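MbSHANK1 protein (Monosiga brevicollis, PDB 6X23) carries a PDZ domain that binds a GIRK3 peptide, and probably acts as an adaptor for membrane receptors. Local coordinates at residues S77-K80 against I85-S88; R46-D51 against A57-G62. All blocks are in the same frame, centred on the assembly; numbering follows the deposited sequence.

Both contacts belong to the single PDZ domain and lie on opposite sides of its centre, with their own centres 18 Å apart and nearest atoms about 8 Å apart, so they do not touch. Contact 2 comes first along the chain, where strand 44-48 meets the loop between helix 53-57 and strand 64-68. Contact 1 follows, its touching residues both on helix 78-87. In a PDZ domain this second helix and the strand equivalent to 26-29 frame the peptide groove. Contact 1 thus sits on the groove helix, whereas contact 2 joins strand 44-48, the partner of the groove strand 26-29, to the loop that follows the short helix 53-57.

Contact 1 (S77-K80 against I85-S88); sequences SHRK and IKRS
R79 and K86, seven residues and about two turns apart on helix 78-87, meet at the ends of their side chains on the domain surface. The charged contact brings R79 NH2 to 2.9 Å from K86 NZ. Both are donors, so this is a close approach of like charges and not a bond; the exact spacing is doubtful for two exposed side chains, one of which also touches a crystal neighbour. The ammonium nitrogen lies in the guanidinium plane, at the group's edge, and the two chains cross at about a right angle. R79 starts out away from K86; the bend at chi2 (86°) turns its end along the outside of the helix toward K86, while K86 sets out toward segment 77-80 and bends at chi3. The salt bridge from R79 NE to D83 probably offsets part of the crowded positive charge.

Polar capping secures the start of the helix. S77 is the N-cap, and its OG accepts from K80 N at 3.2 Å, with a fairly straight N-H...O angle of 157°.

Next to this pair, H78 binds Q43 through ND1 and a polar side chain of the bound peptide through NE2, the role of the first helix residue in class I PDZ domains. I85 packs on L65 and L68 of strand 64-68 and on an apolar peptide side chain, so this face of the helix packs on the sheet and lines one side of the peptide groove.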
loop_
_atom_site.group_PDB
_atom_site.type_symbol
_atom_site.label_atom_id
_atom_site.label_comp_id
_atom_site.label_asym_id
_atom_site.label_seq_id
_atom_site.Cartn_x
_atom_site.Cartn_y
_atom_site.Cartn_z
ATOM N N SER A 77 -9.279 9.257 -0.346
ATOM C CA SER A 77 -9.696 8.903 0.998
ATOM C C SER A 77 -9.210 7.507 1.345
ATOM O O SER A 77 -9.051 6.652 0.471
ATOM C CB SER A 77 -11.208 8.921 1.097
ATOM O OG SER A 77 -11.716 7.939 0.211
ATOM N N HIS A 78 -9.020 7.266 2.644
ATOM C CA HIS A 78 -8.576 5.949 3.079
ATOM C C HIS A 78 -9.495 4.843 2.593
ATOM O O HIS A 78 -9.029 3.731 2.332
ATOM C CB HIS A 78 -8.474 5.881 4.601
ATOM C CG HIS A 78 -7.955 4.569 5.110
ATOM N ND1 HIS A 78 -6.611 4.258 5.147
ATOM C CD2 HIS A 78 -8.601 3.487 5.610
ATOM C CE1 HIS A 78 -6.453 3.042 5.642
ATOM N NE2 HIS A 78 -7.644 2.555 5.938
ATOM N N ARG A 79 -10.795 5.109 2.464
ATOM C CA ARG A 79 -11.689 3.996 2.172
ATOM C C ARG A 79 -11.780 3.734 0.680
ATOM O O ARG A 79 -11.937 2.580 0.263
ATOM C CB ARG A 79 -13.084 4.226 2.756
ATOM C CG ARG A 79 -13.957 2.969 2.605
ATOM C CD ARG A 79 -13.713 2.010 3.805
ATOM N NE ARG A 79 -13.898 0.600 3.455
ATOM C CZ ARG A 79 -13.136 -0.403 3.909
ATOM N NH1 ARG A 79 -12.121 -0.167 4.753
ATOM N NH2 ARG A 79 -13.388 -1.658 3.519
ATOM N N LYS A 80 -11.679 4.782 -0.137
ATOM C CA LYS A 80 -11.673 4.553 -1.576
ATOM C C LYS A 80 -10.459 3.737 -1.975
ATOM O O LYS A 80 -10.572 2.800 -2.766
ATOM C CB LYS A 80 -11.713 5.871 -2.341
ATOM C CG LYS A 80 -11.938 5.704 -3.848
ATOM C CD LYS A 80 -12.321 7.051 -4.485
ATOM C CE LYS A 80 -11.956 7.173 -5.963
ATOM N NZ LYS A 80 -12.805 6.327 -6.868
ATOM N N ILE A 85 -8.348 -1.539 -3.417
ATOM C CA ILE A 85 -7.399 -2.613 -3.166
ATOM C C ILE A 85 -8.134 -3.947 -3.035
ATOM O O ILE A 85 -7.749 -4.947 -3.652
ATOM C CB ILE A 85 -6.540 -2.280 -1.937
ATOM C CG1 ILE A 85 -5.526 -1.196 -2.341
ATOM C CG2 ILE A 85 -5.884 -3.552 -1.413
ATOM C CD1 ILE A 85 -4.651 -0.674 -1.233
ATOM N N LYS A 86 -9.239 -3.968 -2.292
ATOM C CA LYS A 86 -9.977 -5.220 -2.139
ATOM C C LYS A 86 -10.650 -5.658 -3.433
ATOM O O LYS A 86 -10.880 -6.868 -3.618
ATOM C CB LYS A 86 -11.021 -5.093 -1.027
ATOM C CG LYS A 86 -10.398 -4.819 0.334
ATOM C CD LYS A 86 -11.402 -4.244 1.307
ATOM C CE LYS A 86 -11.157 -4.819 2.688
ATOM N NZ LYS A 86 -11.590 -3.910 3.791
ATOM N N ARG A 87 -10.955 -4.704 -4.333
ATOM C CA ARG A 87 -11.675 -4.966 -5.568
ATOM C C ARG A 87 -10.747 -5.265 -6.734
ATOM O O ARG A 87 -11.225 -5.513 -7.864
ATOM C CB ARG A 87 -12.574 -3.784 -5.890
ATOM C CG ARG A 87 -13.773 -3.752 -4.988
ATOM C CD ARG A 87 -14.649 -2.531 -5.247
ATOM N NE ARG A 87 -15.222 -2.566 -6.583
ATOM C CZ ARG A 87 -16.290 -3.278 -6.899
ATOM N NH1 ARG A 87 -16.875 -3.993 -5.947
ATOM N NH2 ARG A 87 -16.772 -3.268 -8.147
ATOM N N SER A 88 -9.433 -5.252 -6.477
ATOM C CA SER A 88 -8.440 -5.425 -7.527
ATOM C C SER A 88 -8.382 -6.855 -8.019
ATOM O O SER A 88 -7.795 -7.106 -9.077
ATOM C CB SER A 88 -7.065 -4.997 -7.034
ATOM O OG SER A 88 -6.135 -4.989 -8.090
#

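Contact 2 (R46-D51 against A57-G62); sequences RNVDPD and AGLQAG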
loop_
_atom_site.group_PDB
_atom_site.type_symbol
_atom_site.label_atom_id
_atom_site.label_comp_id
_atom_site.label_asym_id
_atom_site.label_seq_id
_atom_site.Cartn_x
_atom_site.Cartn_y
_atom_site.Cartn_z
ATOM N N ARG A 46 1.837 0.613 7.304
ATOM C CA ARG A 46 2.147 0.747 8.758
ATOM C C ARG A 46 2.864 -0.478 9.294
ATOM O O ARG A 46 3.593 -0.306 10.274
ATOM C CB ARG A 46 0.895 0.976 9.603
ATOM C CG ARG A 46 1.156 1.723 10.905
ATOM C CD ARG A 46 -0.072 2.417 11.473
ATOM N NE ARG A 46 -0.065 3.875 11.432
ATOM C CZ ARG A 46 0.582 4.657 12.293
ATOM N NH1 ARG A 46 0.521 5.970 12.184
ATOM N NH2 ARG A 46 1.295 4.128 13.267
ATOM N N ASN A 47 2.635 -1.630 8.678
ATOM C CA ASN A 47 3.277 -2.926 9.025
ATOM C C ASN A 47 2.921 -3.949 7.948
ATOM O O ASN A 47 1.986 -3.710 7.226
ATOM C CB ASN A 47 2.934 -3.434 10.428
ATOM C CG ASN A 47 1.673 -4.261 10.484
ATOM O OD1 ASN A 47 1.694 -5.439 10.157
ATOM N ND2 ASN A 47 0.582 -3.645 10.904
ATOM N N VAL A 48 3.697 -5.031 7.820
ATOM C CA VAL A 48 3.429 -6.034 6.743
ATOM C C VAL A 48 3.656 -7.447 7.292
ATOM O O VAL A 48 4.666 -7.649 7.997
ATOM C CB VAL A 48 4.312 -5.758 5.508
ATOM C CG1 VAL A 48 4.434 -6.968 4.594
ATOM C CG2 VAL A 48 3.833 -4.543 4.726
ATOM N N ASP A 49 2.752 -8.384 6.979
ATOM C CA ASP A 49 2.904 -9.759 7.450
ATOM C C ASP A 49 4.179 -10.365 6.881
ATOM O O ASP A 49 4.246 -10.584 5.663
ATOM C CB ASP A 49 1.716 -10.604 7.025
ATOM C CG ASP A 49 0.444 -10.115 7.609
ATOM O OD1 ASP A 49 0.531 -9.354 8.592
ATOM O OD2 ASP A 49 -0.632 -10.464 7.080
ATOM N N PRO A 50 5.183 -10.675 7.701
ATOM C CA PRO A 50 6.423 -11.213 7.128
ATOM C C PRO A 50 6.218 -12.525 6.379
ATOM O O PRO A 50 7.017 -12.834 5.490
ATOM C CB PRO A 50 7.323 -11.381 8.363
ATOM C CG PRO A 50 6.752 -10.433 9.378
ATOM C CD PRO A 50 5.278 -10.529 9.162
ATOM N N ASP A 51 5.167 -13.294 6.682
ATOM C CA ASP A 51 4.827 -14.501 5.929
ATOM C C ASP A 51 3.739 -14.270 4.878
ATOM O O ASP A 51 3.344 -15.223 4.193
ATOM C CB ASP A 51 4.397 -15.641 6.878
ATOM C CG ASP A 51 3.030 -15.419 7.474
ATOM O OD1 ASP A 51 2.799 -14.290 7.982
ATOM O OD2 ASP A 51 2.172 -16.356 7.413
ATOM N N ALA A 57 6.502 -9.743 -1.958
ATOM C CA ALA A 57 6.771 -8.871 -3.085
ATOM C C ALA A 57 7.625 -7.677 -2.706
ATOM O O ALA A 57 7.993 -6.885 -3.580
ATOM C CB ALA A 57 5.466 -8.405 -3.707
ATOM N N GLY A 58 7.954 -7.518 -1.429
ATOM C CA GLY A 58 8.891 -6.488 -1.030
ATOM C C GLY A 58 8.268 -5.193 -0.596
ATOM O O GLY A 58 8.955 -4.169 -0.566
ATOM N N LEU A 59 6.982 -5.192 -0.298
ATOM C CA LEU A 59 6.394 -4.054 0.386
ATOM C C LEU A 59 7.032 -3.947 1.763
ATOM O O LEU A 59 7.324 -4.962 2.395
ATOM C CB LEU A 59 4.875 -4.237 0.499
ATOM C CG LEU A 59 4.174 -2.953 0.908
ATOM C CD1 LEU A 59 4.281 -1.945 -0.230
ATOM C CD2 LEU A 59 2.730 -3.202 1.280
ATOM N N GLN A 60 7.299 -2.731 2.224
ATOM C CA GLN A 60 7.880 -2.590 3.549
ATOM C C GLN A 60 7.153 -1.511 4.325
ATOM O O GLN A 60 6.599 -0.571 3.751
ATOM C CB GLN A 60 9.371 -2.240 3.511
ATOM C CG GLN A 60 10.140 -2.933 2.436
ATOM C CD GLN A 60 11.635 -2.891 2.682
ATOM O OE1 GLN A 60 12.334 -2.004 2.212
ATOM N NE2 GLN A 60 12.124 -3.858 3.433
ATOM N N ALA A 61 7.208 -1.634 5.649
ATOM C CA ALA A 61 6.597 -0.632 6.509
ATOM C C ALA A 61 7.158 0.736 6.164
ATOM O O ALA A 61 8.348 0.881 5.877
ATOM C CB ALA A 61 6.850 -0.964 7.979
ATOM N N GLY A 62 6.287 1.736 6.142
ATOM C CA GLY A 62 6.694 3.057 5.775
ATOM C C GLY A 62 6.529 3.369 4.303
ATOM O O GLY A 62 6.399 4.544 3.944
#
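V48 and L59 form the apolar centre of this contact, where the end of strand 44-48 passes over the loop that follows helix 53-57. From its backbone, V48 directs CB toward that loop, and the two branches then part. CG1, anti to the backbone N (chi1 161°), comes to 4.1 Å from the carbonyl oxygen L59 O. CG2 goes to the leucine side chain instead, 3.9 Å from L59 CD2 and 4.1 Å from L59 CG. The valine and leucine side chains cross at about a right angle, and the buried leucine, itself turned toward the strand, meets the valine with CG and CD2.

A second, smaller patch lies two residues further along the loop. The methyl of A61 rests beside the strand backbone, with CB 4.0 Å from R46 O and 4.2 Å from N47 CA, and here the main chains come nearest, A61 CA lying 4.8 Å from N47 CA. The short pieces 46-48 and 59-61 run 134° apart in direction, and a backbone hydrogen bond of G62 with V45 ties the loop to the same strand.

The loop leaves helix 53-57 through a Schellman motif at G58, whose positive phi (95°) suits glycine. L59 packs on A54 of helix 53-57, F26 of strand 26-29 and L15 of strand 10-18, while V48 rests on A54, A55 and F26.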